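Local structure of Steely1 (Dictyostelium discoideum, 2H84) at residues A[351-356]-A[367-372]; A[229-234]-A[278-283]; A[38-43]-A[75-80]. The protein is a probable polyketide synthase that makes acylpyrones in vitro, its C-terminal type III domain carrying out iterative polyketide extension and cyclization. All blocks are in the same frame, centred on the assembly; numbering follows the deposited sequence.

How the contacts relate
Contacts 1 and 2 are neighbours on the same large mixed sheet, their centres about 10 Å apart; all four segments belong to the C-terminal half. Strand 364-372 of contact 1 pairs with strand 227-236 of contact 2 on its other side. Contact 1 is held by backbone bonds between strands; contact 2 works through side chains from helix 261-280 laid against the sheet. Both are partly buried, with solvent at their lysines. Contact 3 lies in the N-terminal half, its centre about 42 Å from that of contact 1 and about 47 Å from that of contact 2. There the helix 30-40 region meets a loop through one acidic side chain and a small apolar patch, the patch buried and Lys77 at the surface.

Contact 1 of 3, residues A[351-356]-A[367-372]; sequences PTYSIS and GCFLKN
Ser356 and Cys368 form a hydrogen-bonded pair in an antiparallel beta hairpin, strands 353-360 and 364-372, the last two strands along the chain in this thiolase-fold domain. The bond from Ser356 N to Cys368 O, 2.8 Å long, is nearly straight at 169° and lies in the carbonyl plane; the return bond from Cys368 N to Ser356 O is more bent. Two residues further along 367-372, Leu370 makes a second hydrogen-bonded pair with Ser354, Leu370 N lying 2.8 Å from Ser354 O. Between them, Ile355 and Phe369 form a non-hydrogen-bonded pair whose side chains lie on the same face as Tyr353. Phe369 leans its ring across to 351-356, its CG lying anti to N (chi1 -172°), and Ser354 O sits over one ring face. CD2 of Phe369 approaches Ile355 CG1 at 4.1 Å, and its far end meets the Tyr353 ring obliquely, centroids 5.0 Å apart and planes at 39°. Toward Thr352 and Asn372 the grip slackens: the bond from Asn372 N to Thr352 O is weak at 3.3 Å. Here Lys371 CD passes Tyr353 CE1 at 3.7 Å, beside exposed Thr352, while Tyr353 OH is bonded to Thr284. Helix 261-280 covers the Ile355 and Phe369 face with Val273, Leu276, Leu277 and Ala280, and the hairpin is flanked in the sheet by strands 294-297 and 227-236.

Contact 2 of 3, residues A[229-234]-A[278-283]; sequences VMCSIN and DKAKLQ
Cys231 and Ala280 mark the nearest approach of the two backbones, CA to CA 6.4 Å, where strand 227-236 passes the C-terminal part of helix 261-280. The strand is kinked by a classic beta bulge: Met230 and Cys231 both lie opposite Phe369 of the neighbouring strand, and both send their side chains toward 278-283. On the other side the chain curls round, Gln283 N bonding to Ala280 O at 2.9 Å, which swings Gln283 back to the strand. Cys231 holds SG between its backbone N and carbonyl carbon (chi1 65°), placing the sulfur 3.8 Å from Lys279 CB and 4.3 Å from Ala280 CB. The Lys279 chain, bent at chi2 and chi3, reaches from the helix to the strand, across its direction, past Cys231 CB; its CE rests 3.5 Å from Ile233 CG2, the two side chains lying side by side and pointing opposite ways, and NZ ends 3.7 Å from Ser232 O. At the other end Met230 and Gln283 lie likewise, Met230 CE 4.2 Å from Gln283 CB, with the amide group near the Met230 carbonyl. The contact is thus helix-on-sheet packing of an alpha/beta layered fold. Phe272, Thr275 and Leu276 of helix 261-280 extend it over Ile233, Ser232 turns away to meet Arg165 of helix 159-171, and strand 364-372 bonds to Cys231 and Ile233 along one side of 227-236.

Contact 3 of 3, residues A[38-43]-A[75-80]; sequences SNDFSD and SIKFRH
Asp40, in the last part of helix 30-40, faces Ser75, Ile76 and Lys77 in the loop before helix 84-110, a helix-to-loop contact in the N-terminal half of the chalcone synthase-like domain. The loop opens with what looks like an ST turn, in which Lys77 N makes a weak bond of 3.3 Å to Ser75 OG. Starting at the root of the Asp40 side chain, CB lies 4.0 Å from Ile76 CG2 and also borders Ser75 OG. With CG anti to the carbonyl carbon (chi1 -64°), the carboxylate comes alongside the serine: CG is 3.4 Å from Ser75 OG and OD2 3.3 Å from the same oxygen. OD1 turns to the lysine, 3.8 Å from Lys77 CE and 4.7 Å from NZ, too far for a salt bridge but close enough that the charges may attract. With an alanine here, the Ser75 hydroxyl would probably lose the carboxylate beside it, and the Lys77 ammonium the negative charge closest to it across this contact. Behind the polar group lies a buried apolar patch, where Ile76 also packs on Tyr69 and Phe191, and Phe41 reaches Val51 of helix 45-56. There the Phe41 ring meets Ile76 obliquely, CE1 to CD1 at 4.2 Å.

Contact 1 of 3, residues A[351-356]-A[367-372]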
ATOM      1  N   PRO A 351      23.100  24.079   3.766  1.00 27.62           N
ATOM      2  CA  PRO A 351      23.945  24.036   2.569  1.00 27.17           C
ATOM      3  C   PRO A 351      23.075  24.296   1.299  1.00 27.71           C
ATOM      4  O   PRO A 351      21.874  24.617   1.390  1.00 28.49           O
ATOM      5  CB  PRO A 351      24.438  22.585   2.462  1.00 26.22           C
ATOM      6  CG  PRO A 351      24.051  21.945   3.774  1.00 27.33           C
ATOM      7  CD  PRO A 351      23.083  22.834   4.467  1.00 27.53           C
ATOM      8  N   THR A 352      23.572  24.037   0.082  1.00 26.89           N
ATOM      9  CA  THR A 352      22.703  24.298  -1.047  1.00 27.29           C
ATOM     10  C   THR A 352      21.949  23.026  -1.387  1.00 27.92           C
ATOM     11  O   THR A 352      20.880  23.077  -2.004  1.00 30.43           O
ATOM     12  CB  THR A 352      23.466  24.843  -2.212  1.00 26.12           C
ATOM     13  OG1 THR A 352      24.035  26.090  -1.810  1.00 28.75           O
ATOM     14  CG2 THR A 352      22.543  25.082  -3.340  1.00 26.29           C
ATOM     15  N   TYR A 353      22.455  21.905  -0.886  1.00 27.03           N
ATOM     16  CA  TYR A 353      21.854  20.609  -1.155  1.00 25.20           C
ATOM     17  C   TYR A 353      21.735  19.672   0.048  1.00 23.96           C
ATOM     18  O   TYR A 353      22.415  19.855   1.058  1.00 23.64           O
ATOM     19  CB  TYR A 353      22.666  19.910  -2.241  1.00 24.93           C
ATOM     20  CG  TYR A 353      22.668  20.593  -3.584  1.00 26.13           C
ATOM     21  CD1 TYR A 353      21.489  20.728  -4.307  1.00 25.82           C
ATOM     22  CD2 TYR A 353      23.849  21.103  -4.139  1.00 26.65           C
ATOM     23  CE1 TYR A 353      21.471  21.343  -5.545  1.00 26.21           C
ATOM     24  CE2 TYR A 353      23.841  21.729  -5.389  1.00 26.86           C
ATOM     25  CZ  TYR A 353      22.644  21.842  -6.082  1.00 27.64           C
ATOM     26  OH  TYR A 353      22.635  22.439  -7.320  1.00 28.31           O
ATOM     27  N   SER A 354      20.903  18.637  -0.093  1.00 21.72           N
ATOM     28  CA  SER A 354      20.700  17.639   0.966  1.00 19.65           C
ATOM     29  C   SER A 354      20.560  16.240   0.400  1.00 18.50           C
ATOM     30  O   SER A 354      19.999  16.053  -0.679  1.00 17.63           O
ATOM     31  CB  SER A 354      19.450  17.940   1.802  1.00 17.97           C
ATOM     32  OG  SER A 354      19.584  19.146   2.530  1.00 18.82           O
ATOM     33  N   ILE A 355      21.101  15.264   1.122  1.00 17.74           N
ATOM     34  CA  ILE A 355      20.986  13.874   0.713  1.00 16.29           C
ATOM     35  C   ILE A 355      20.119  13.198   1.773  1.00 14.15           C
ATOM     36  O   ILE A 355      20.396  13.309   2.976  1.00 13.18           O
ATOM     37  CB  ILE A 355      22.367  13.168   0.649  1.00 16.91           C
ATOM     38  CG1 ILE A 355      23.236  13.820  -0.438  1.00 17.64           C
ATOM     39  CG2 ILE A 355      22.174  11.665   0.361  1.00 16.61           C
ATOM     40  CD1 ILE A 355      24.633  13.222  -0.570  1.00 14.65           C
ATOM     41  N   SER A 356      19.048  12.541   1.334  1.00 11.91           N
ATOM     42  CA  SER A 356      18.188  11.840   2.273  1.00 10.70           C
ATOM     43  C   SER A 356      18.267  10.341   2.035  1.00 11.32           C
ATOM     44  O   SER A 356      18.186   9.856   0.903  1.00 11.27           O
ATOM     45  CB  SER A 356      16.745  12.299   2.162  1.00  8.66           C
ATOM     46  OG  SER A 356      16.007  11.777   3.246  1.00  5.91           O
ATOM     47  N   GLY A 367      16.638   6.761  -1.412  1.00 19.38           N
ATOM     48  CA  GLY A 367      17.465   7.945  -1.334  1.00 20.59           C
ATOM     49  C   GLY A 367      16.798   9.076  -2.087  1.00 21.14           C
ATOM     50  O   GLY A 367      15.885   8.861  -2.889  1.00 21.88           O
ATOM     51  N   CYS A 368      17.251  10.289  -1.823  1.00 21.89           N
ATOM     52  CA  CYS A 368      16.690  11.441  -2.480  1.00 23.28           C
ATOM     53  C   CYS A 368      17.663  12.612  -2.377  1.00 23.72           C
ATOM     54  O   CYS A 368      18.286  12.819  -1.336  1.00 24.31           O
ATOM     55  CB  CYS A 368      15.362  11.795  -1.833  1.00 22.91           C
ATOM     56  SG  CYS A 368      14.409  12.948  -2.783  1.00 23.34           S
ATOM     57  N   PHE A 369      17.793  13.366  -3.464  1.00 23.21           N
ATOM     58  CA  PHE A 369      18.696  14.498  -3.504  1.00 23.15           C
ATOM     59  C   PHE A 369      17.858  15.743  -3.590  1.00 22.53           C
ATOM     60  O   PHE A 369      17.165  15.972  -4.586  1.00 21.99           O
ATOM     61  CB  PHE A 369      19.633  14.363  -4.706  1.00 23.05           C
ATOM     62  CG  PHE A 369      20.734  15.384  -4.743  1.00 23.37           C
ATOM     63  CD1 PHE A 369      20.534  16.602  -5.369  1.00 22.13           C
ATOM     64  CD2 PHE A 369      21.968  15.133  -4.140  1.00 24.58           C
ATOM     65  CE1 PHE A 369      21.536  17.564  -5.392  1.00 23.05           C
ATOM     66  CE2 PHE A 369      22.991  16.098  -4.155  1.00 23.57           C
ATOM     67  CZ  PHE A 369      22.770  17.314  -4.783  1.00 23.15           C
ATOM     68  N   LEU A 370      17.905  16.548  -2.530  1.00 23.28           N
ATOM     69  CA  LEU A 370      17.126  17.797  -2.482  1.00 23.88           C
ATOM     70  C   LEU A 370      17.932  19.091  -2.487  1.00 25.13           C
ATOM     71  O   LEU A 370      19.097  19.114  -2.125  1.00 27.14           O
ATOM     72  CB  LEU A 370      16.256  17.813  -1.238  1.00 23.36           C
ATOM     73  CG  LEU A 370      15.340  16.644  -0.947  1.00 22.88           C
ATOM     74  CD1 LEU A 370      15.915  15.877   0.222  1.00 22.35           C
ATOM     75  CD2 LEU A 370      13.943  17.140  -0.612  1.00 20.80           C
ATOM     76  N   LYS A 371      17.270  20.172  -2.879  1.00 26.50           N
ATOM     77  CA  LYS A 371      17.876  21.493  -2.911  1.00 27.72           C
ATOM     78  C   LYS A 371      17.109  22.347  -1.904  1.00 28.50           C
ATOM     79  O   LYS A 371      15.924  22.622  -2.081  1.00 27.78           O
ATOM     80  CB  LYS A 371      17.786  22.108  -4.319  1.00 29.41           C
ATOM     81  CG  LYS A 371      18.073  23.599  -4.361  1.00 29.51           C
ATOM     82  CD  LYS A 371      18.826  23.956  -5.622  1.00 30.87           C
ATOM     83  CE  LYS A 371      18.867  25.451  -5.853  1.00 30.86           C
ATOM     84  NZ  LYS A 371      18.937  25.751  -7.310  1.00 31.93           N
ATOM     85  N   ASN A 372      17.789  22.704  -0.822  1.00 30.05           N
ATOM     86  CA  ASN A 372      17.212  23.488   0.251  1.00 32.20           C
ATOM     87  C   ASN A 372      16.806  24.855  -0.269  1.00 33.17           C
ATOM     88  O   ASN A 372      17.650  25.734  -0.443  1.00 34.29           O
ATOM     89  CB  ASN A 372      18.236  23.605   1.385  1.00 33.08           C
ATOM     90  CG  ASN A 372      18.828  22.259   1.774  1.00 34.52           C
ATOM     91  OD1 ASN A 372      19.999  22.160   2.141  1.00 33.85           O
ATOM     92  ND2 ASN A 372      18.011  21.210   1.692  1.00 35.28           N
TER

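Contact 2 of 3, residues A[229-234]-A[278-283]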
ATOM      1  N   VAL A 229      12.919  18.686  -4.730  1.00 22.97           N
ATOM      2  CA  VAL A 229      13.298  17.301  -4.924  1.00 23.00           C
ATOM      3  C   VAL A 229      13.749  17.071  -6.367  1.00 21.62           C
ATOM      4  O   VAL A 229      12.951  16.850  -7.270  1.00 20.15           O
ATOM      5  CB  VAL A 229      12.141  16.366  -4.488  1.00 24.52           C
ATOM      6  CG1 VAL A 229      10.902  16.793  -5.005  1.00 26.56           C
ATOM      7  CG2 VAL A 229      12.311  15.088  -5.004  1.00 24.96           C
ATOM      8  N   MET A 230      15.060  17.133  -6.558  1.00 21.96           N
ATOM      9  CA  MET A 230      15.661  16.986  -7.869  1.00 24.16           C
ATOM     10  C   MET A 230      15.563  15.576  -8.415  1.00 24.62           C
ATOM     11  O   MET A 230      15.204  15.374  -9.572  1.00 25.39           O
ATOM     12  CB  MET A 230      17.105  17.441  -7.792  1.00 25.88           C
ATOM     13  CG  MET A 230      17.213  18.850  -7.234  1.00 27.33           C
ATOM     14  SD  MET A 230      18.895  19.340  -6.932  1.00 31.81           S
ATOM     15  CE  MET A 230      19.604  19.216  -8.543  1.00 29.63           C
ATOM     16  N   CYS A 231      15.891  14.596  -7.590  1.00 24.86           N
ATOM     17  CA  CYS A 231      15.786  13.208  -8.016  1.00 25.04           C
ATOM     18  C   CYS A 231      15.849  12.290  -6.808  1.00 24.74           C
ATOM     19  O   CYS A 231      16.299  12.687  -5.729  1.00 24.08           O
ATOM     20  CB  CYS A 231      16.886  12.853  -9.023  1.00 25.21           C
ATOM     21  SG  CYS A 231      18.539  12.919  -8.379  1.00 24.97           S
ATOM     22  N   SER A 232      15.364  11.069  -6.982  1.00 24.35           N
ATOM     23  CA  SER A 232      15.372  10.096  -5.900  1.00 24.00           C
ATOM     24  C   SER A 232      15.403   8.708  -6.493  1.00 23.20           C
ATOM     25  O   SER A 232      14.841   8.475  -7.558  1.00 24.07           O
ATOM     26  CB  SER A 232      14.136  10.270  -5.023  1.00 23.77           C
ATOM     27  OG  SER A 232      12.976  10.373  -5.822  1.00 24.39           O
ATOM     28  N   ILE A 233      16.070   7.791  -5.799  1.00 21.97           N
ATOM     29  CA  ILE A 233      16.212   6.412  -6.274  1.00 20.68           C
ATOM     30  C   ILE A 233      15.988   5.398  -5.165  1.00 18.72           C
ATOM     31  O   ILE A 233      15.721   5.769  -4.022  1.00 18.75           O
ATOM     32  CB  ILE A 233      17.640   6.153  -6.815  1.00 21.86           C
ATOM     33  CG1 ILE A 233      18.662   6.495  -5.717  1.00 21.13           C
ATOM     34  CG2 ILE A 233      17.902   6.986  -8.068  1.00 22.03           C
ATOM     35  CD1 ILE A 233      20.084   6.126  -6.041  1.00 19.20           C
ATOM     36  N   ASN A 234      16.086   4.116  -5.516  1.00 16.37           N
ATOM     37  CA  ASN A 234      15.960   3.041  -4.535  1.00 16.41           C
ATOM     38  C   ASN A 234      16.745   1.830  -4.999  1.00 17.30           C
ATOM     39  O   ASN A 234      16.952   1.627  -6.196  1.00 17.47           O
ATOM     40  CB  ASN A 234      14.486   2.668  -4.243  1.00 15.73           C
ATOM     41  CG  ASN A 234      13.787   1.968  -5.402  1.00 14.48           C
ATOM     42  OD1 ASN A 234      12.633   1.575  -5.278  1.00 11.91           O
ATOM     43  ND2 ASN A 234      14.476   1.815  -6.525  1.00 16.02           N
ATOM     44  N   ASP A 278      25.206  10.786  -9.260  1.00 33.31           N
ATOM     45  CA  ASP A 278      25.364  10.840 -10.711  1.00 34.87           C
ATOM     46  C   ASP A 278      24.079  11.303 -11.385  1.00 35.12           C
ATOM     47  O   ASP A 278      24.112  11.958 -12.430  1.00 35.57           O
ATOM     48  CB  ASP A 278      25.760   9.468 -11.256  1.00 36.06           C
ATOM     49  CG  ASP A 278      27.099   8.996 -10.725  1.00 38.20           C
ATOM     50  OD1 ASP A 278      27.546   7.894 -11.113  1.00 38.31           O
ATOM     51  OD2 ASP A 278      27.705   9.733  -9.912  1.00 39.71           O
ATOM     52  N   LYS A 279      22.949  10.943 -10.781  1.00 35.13           N
ATOM     53  CA  LYS A 279      21.648  11.331 -11.297  1.00 35.00           C
ATOM     54  C   LYS A 279      21.459  12.812 -11.043  1.00 35.07           C
ATOM     55  O   LYS A 279      20.866  13.531 -11.850  1.00 35.54           O
ATOM     56  CB  LYS A 279      20.537  10.551 -10.597  1.00 34.57           C
ATOM     57  CG  LYS A 279      19.768   9.668 -11.552  1.00 36.11           C
ATOM     58  CD  LYS A 279      18.292  10.008 -11.651  1.00 36.34           C
ATOM     59  CE  LYS A 279      17.466   9.323 -10.609  1.00 37.55           C
ATOM     60  NZ  LYS A 279      16.038   9.138 -10.978  1.00 36.48           N
ATOM     61  N   ALA A 280      21.978  13.268  -9.913  1.00 34.84           N
ATOM     62  CA  ALA A 280      21.864  14.662  -9.550  1.00 35.58           C
ATOM     63  C   ALA A 280      22.700  15.502 -10.498  1.00 36.80           C
ATOM     64  O   ALA A 280      22.242  16.532 -10.987  1.00 36.72           O
ATOM     65  CB  ALA A 280      22.325  14.862  -8.115  1.00 34.41           C
ATOM     66  N   LYS A 281      23.922  15.041 -10.773  1.00 38.46           N
ATOM     67  CA  LYS A 281      24.848  15.756 -11.655  1.00 39.44           C
ATOM     68  C   LYS A 281      24.320  15.924 -13.073  1.00 40.66           C
ATOM     69  O   LYS A 281      24.929  16.611 -13.891  1.00 41.98           O
ATOM     70  CB  LYS A 281      26.207  15.049 -11.674  1.00 38.00           C
ATOM     71  CG  LYS A 281      26.967  15.158 -10.359  1.00 37.57           C
ATOM     72  CD  LYS A 281      28.013  14.058 -10.217  1.00 38.01           C
ATOM     73  CE  LYS A 281      28.527  13.962  -8.784  1.00 38.20           C
ATOM     74  NZ  LYS A 281      29.232  12.672  -8.537  1.00 37.07           N
ATOM     75  N   LEU A 282      23.183  15.302 -13.360  1.00 41.45           N
ATOM     76  CA  LEU A 282      22.572  15.414 -14.673  1.00 42.04           C
ATOM     77  C   LEU A 282      21.837  16.740 -14.779  1.00 43.80           C
ATOM     78  O   LEU A 282      21.402  17.135 -15.858  1.00 44.01           O
ATOM     79  CB  LEU A 282      21.585  14.278 -14.903  1.00 41.24           C
ATOM     80  CG  LEU A 282      22.127  12.894 -15.236  1.00 40.59           C
ATOM     81  CD1 LEU A 282      20.964  11.948 -15.446  1.00 40.35           C
ATOM     82  CD2 LEU A 282      22.973  12.965 -16.485  1.00 40.08           C
ATOM     83  N   GLN A 283      21.689  17.421 -13.649  1.00 46.43           N
ATOM     84  CA  GLN A 283      20.996  18.704 -13.618  1.00 49.88           C
ATOM     85  C   GLN A 283      21.962  19.772 -13.131  1.00 52.48           C
ATOM     86  O   GLN A 283      22.196  20.768 -13.810  1.00 53.75           O
ATOM     87  CB  GLN A 283      19.785  18.621 -12.686  1.00 49.74           C
ATOM     88  CG  GLN A 283      18.932  17.378 -12.922  1.00 48.74           C
ATOM     89  CD  GLN A 283      17.858  17.182 -11.875  1.00 47.46           C
ATOM     90  OE1 GLN A 283      17.264  16.108 -11.783  1.00 46.63           O
ATOM     91  NE2 GLN A 283      17.598  18.218 -11.082  1.00 46.92           N
TER

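Contact 3 of 3, residues A[38-43]-A[75-80]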
ATOM      1  N   SER A  38      12.858  -2.207  31.511  1.00 23.90           N
ATOM      2  CA  SER A  38      13.960  -3.115  31.818  1.00 24.03           C
ATOM      3  C   SER A  38      13.645  -4.020  33.009  1.00 24.57           C
ATOM      4  O   SER A  38      13.806  -5.236  32.924  1.00 25.40           O
ATOM      5  CB  SER A  38      15.251  -2.340  32.103  1.00 23.66           C
ATOM      6  OG  SER A  38      15.214  -1.694  33.364  1.00 22.77           O
ATOM      7  N   ASN A  39      13.204  -3.434  34.116  1.00 24.27           N
ATOM      8  CA  ASN A  39      12.883  -4.218  35.297  1.00 25.66           C
ATOM      9  C   ASN A  39      11.692  -5.152  35.078  1.00 25.98           C
ATOM     10  O   ASN A  39      11.593  -6.201  35.720  1.00 24.89           O
ATOM     11  CB  ASN A  39      12.597  -3.297  36.486  1.00 28.13           C
ATOM     12  CG  ASN A  39      13.811  -2.497  36.900  1.00 29.96           C
ATOM     13  OD1 ASN A  39      14.879  -3.059  37.135  1.00 30.06           O
ATOM     14  ND2 ASN A  39      13.655  -1.179  36.998  1.00 30.61           N
ATOM     15  N   ASP A  40      10.787  -4.775  34.177  1.00 26.41           N
ATOM     16  CA  ASP A  40       9.607  -5.596  33.895  1.00 26.84           C
ATOM     17  C   ASP A  40       9.842  -6.649  32.816  1.00 26.75           C
ATOM     18  O   ASP A  40       8.998  -7.519  32.599  1.00 26.98           O
ATOM     19  CB  ASP A  40       8.426  -4.728  33.448  1.00 27.85           C
ATOM     20  CG  ASP A  40       7.953  -3.775  34.519  1.00 28.47           C
ATOM     21  OD1 ASP A  40       7.954  -4.152  35.708  1.00 29.65           O
ATOM     22  OD2 ASP A  40       7.555  -2.648  34.166  1.00 28.07           O
ATOM     23  N   PHE A  41      10.988  -6.578  32.148  1.00 25.98           N
ATOM     24  CA  PHE A  41      11.288  -7.511  31.071  1.00 26.06           C
ATOM     25  C   PHE A  41      11.289  -8.990  31.449  1.00 26.24           C
ATOM     26  O   PHE A  41      10.960  -9.844  30.618  1.00 26.20           O
ATOM     27  CB  PHE A  41      12.631  -7.157  30.432  1.00 25.46           C
ATOM     28  CG  PHE A  41      12.691  -7.441  28.957  1.00 24.76           C
ATOM     29  CD1 PHE A  41      12.080  -6.581  28.052  1.00 24.73           C
ATOM     30  CD2 PHE A  41      13.327  -8.576  28.475  1.00 24.40           C
ATOM     31  CE1 PHE A  41      12.109  -6.842  26.693  1.00 23.61           C
ATOM     32  CE2 PHE A  41      13.358  -8.844  27.113  1.00 23.59           C
ATOM     33  CZ  PHE A  41      12.747  -7.977  26.223  1.00 23.26           C
ATOM     34  N   SER A  42      11.656  -9.299  32.688  1.00 26.40           N
ATOM     35  CA  SER A  42      11.714 -10.688  33.121  1.00 27.35           C
ATOM     36  C   SER A  42      12.061 -10.814  34.588  1.00 29.22           C
ATOM     37  O   SER A  42      12.178  -9.822  35.298  1.00 29.49           O
ATOM     38  CB  SER A  42      12.758 -11.453  32.311  1.00 26.32           C
ATOM     39  OG  SER A  42      14.056 -10.920  32.513  1.00 23.50           O
ATOM     40  N   ASP A  43      12.238 -12.052  35.030  1.00 31.85           N
ATOM     41  CA  ASP A  43      12.571 -12.333  36.419  1.00 33.63           C
ATOM     42  C   ASP A  43      13.998 -12.795  36.573  1.00 34.67           C
ATOM     43  O   ASP A  43      14.302 -13.579  37.468  1.00 36.03           O
ATOM     44  CB  ASP A  43      11.660 -13.413  36.967  1.00 35.66           C
ATOM     45  CG  ASP A  43      10.275 -12.902  37.265  1.00 39.58           C
ATOM     46  OD1 ASP A  43       9.430 -13.704  37.695  1.00 42.66           O
ATOM     47  OD2 ASP A  43      10.007 -11.699  37.083  1.00 39.62           O
ATOM     48  N   SER A  75       2.528  -2.113  31.534  1.00 18.15           N
ATOM     49  CA  SER A  75       3.773  -2.846  31.715  1.00 16.14           C
ATOM     50  C   SER A  75       3.979  -3.784  30.551  1.00 15.94           C
ATOM     51  O   SER A  75       3.019  -4.361  30.049  1.00 15.96           O
ATOM     52  CB  SER A  75       3.748  -3.653  33.002  1.00 15.14           C
ATOM     53  OG  SER A  75       4.946  -4.404  33.124  1.00 13.76           O
ATOM     54  N   ILE A  76       5.228  -3.940  30.127  1.00 15.40           N
ATOM     55  CA  ILE A  76       5.549  -4.806  28.999  1.00 15.16           C
ATOM     56  C   ILE A  76       5.375  -6.275  29.365  1.00 15.60           C
ATOM     57  O   ILE A  76       5.221  -7.126  28.490  1.00 14.22           O
ATOM     58  CB  ILE A  76       7.000  -4.561  28.517  1.00 15.60           C
ATOM     59  CG1 ILE A  76       7.234  -5.202  27.150  1.00 14.28           C
ATOM     60  CG2 ILE A  76       7.973  -5.127  29.521  1.00 15.73           C
ATOM     61  CD1 ILE A  76       8.512  -4.748  26.491  1.00 13.11           C
ATOM     62  N   LYS A  77       5.380  -6.572  30.661  1.00 17.29           N
ATOM     63  CA  LYS A  77       5.227  -7.953  31.107  1.00 18.48           C
ATOM     64  C   LYS A  77       3.812  -8.470  30.925  1.00 18.59           C
ATOM     65  O   LYS A  77       3.538  -9.635  31.208  1.00 19.77           O
ATOM     66  CB  LYS A  77       5.629  -8.117  32.579  1.00 19.62           C
ATOM     67  CG  LYS A  77       4.702  -7.432  33.559  1.00 21.31           C
ATOM     68  CD  LYS A  77       4.842  -8.017  34.948  1.00 23.91           C
ATOM     69  CE  LYS A  77       5.389  -7.009  35.943  1.00 25.78           C
ATOM     70  NZ  LYS A  77       4.654  -7.061  37.252  1.00 27.63           N
ATOM     71  N   PHE A  78       2.913  -7.609  30.458  1.00 17.25           N
ATOM     72  CA  PHE A  78       1.525  -7.997  30.235  1.00 15.35           C
ATOM     73  C   PHE A  78       1.242  -8.207  28.745  1.00 14.69           C
ATOM     74  O   PHE A  78       0.232  -8.813  28.379  1.00 14.72           O
ATOM     75  CB  PHE A  78       0.595  -6.920  30.795  1.00 16.70           C
ATOM     76  CG  PHE A  78       0.646  -6.793  32.288  1.00 18.03           C
ATOM     77  CD1 PHE A  78       0.468  -5.558  32.888  1.00 18.03           C
ATOM     78  CD2 PHE A  78       0.862  -7.912  33.100  1.00 19.14           C
ATOM     79  CE1 PHE A  78       0.509  -5.427  34.268  1.00 19.19           C
ATOM     80  CE2 PHE A  78       0.904  -7.791  34.487  1.00 18.70           C
ATOM     81  CZ  PHE A  78       0.726  -6.547  35.071  1.00 19.42           C
ATOM     82  N   ARG A  79       2.144  -7.715  27.894  1.00 13.03           N
ATOM     83  CA  ARG A  79       2.006  -7.829  26.441  1.00 11.67           C
ATOM     84  C   ARG A  79       1.681  -9.221  25.933  1.00 12.34           C
ATOM     85  O   ARG A  79       0.962  -9.371  24.945  1.00 12.35           O
ATOM     86  CB  ARG A  79       3.271  -7.330  25.741  1.00  8.55           C
ATOM     87  CG  ARG A  79       3.451  -5.825  25.814  1.00  8.46           C
ATOM     88  CD  ARG A  79       3.147  -5.104  24.488  1.00  8.61           C
ATOM     89  NE  ARG A  79       2.010  -5.664  23.770  1.00  9.66           N
ATOM     90  CZ  ARG A  79       2.120  -6.364  22.653  1.00 11.91           C
ATOM     91  NH1 ARG A  79       3.314  -6.581  22.124  1.00 12.94           N
ATOM     92  NH2 ARG A  79       1.037  -6.862  22.074  1.00 14.63           N
ATOM     93  N   HIS A  80       2.203 -10.246  26.596  1.00 13.63           N
ATOM     94  CA  HIS A  80       1.943 -11.602  26.148  1.00 15.37           C
ATOM     95  C   HIS A  80       0.478 -12.001  26.265  1.00 16.18           C
ATOM     96  O   HIS A  80       0.052 -12.970  25.636  1.00 17.76           O
ATOM     97  CB  HIS A  80       2.824 -12.603  26.901  1.00 16.84           C
ATOM     98  CG  HIS A  80       2.388 -12.860  28.308  1.00 20.30           C
ATOM     99  ND1 HIS A  80       2.478 -11.910  29.303  1.00 21.76           N
ATOM    100  CD2 HIS A  80       1.852 -13.961  28.884  1.00 21.10           C
ATOM    101  CE1 HIS A  80       2.016 -12.417  30.433  1.00 22.95           C
ATOM    102  NE2 HIS A  80       1.629 -13.659  30.206  1.00 22.02           N
TER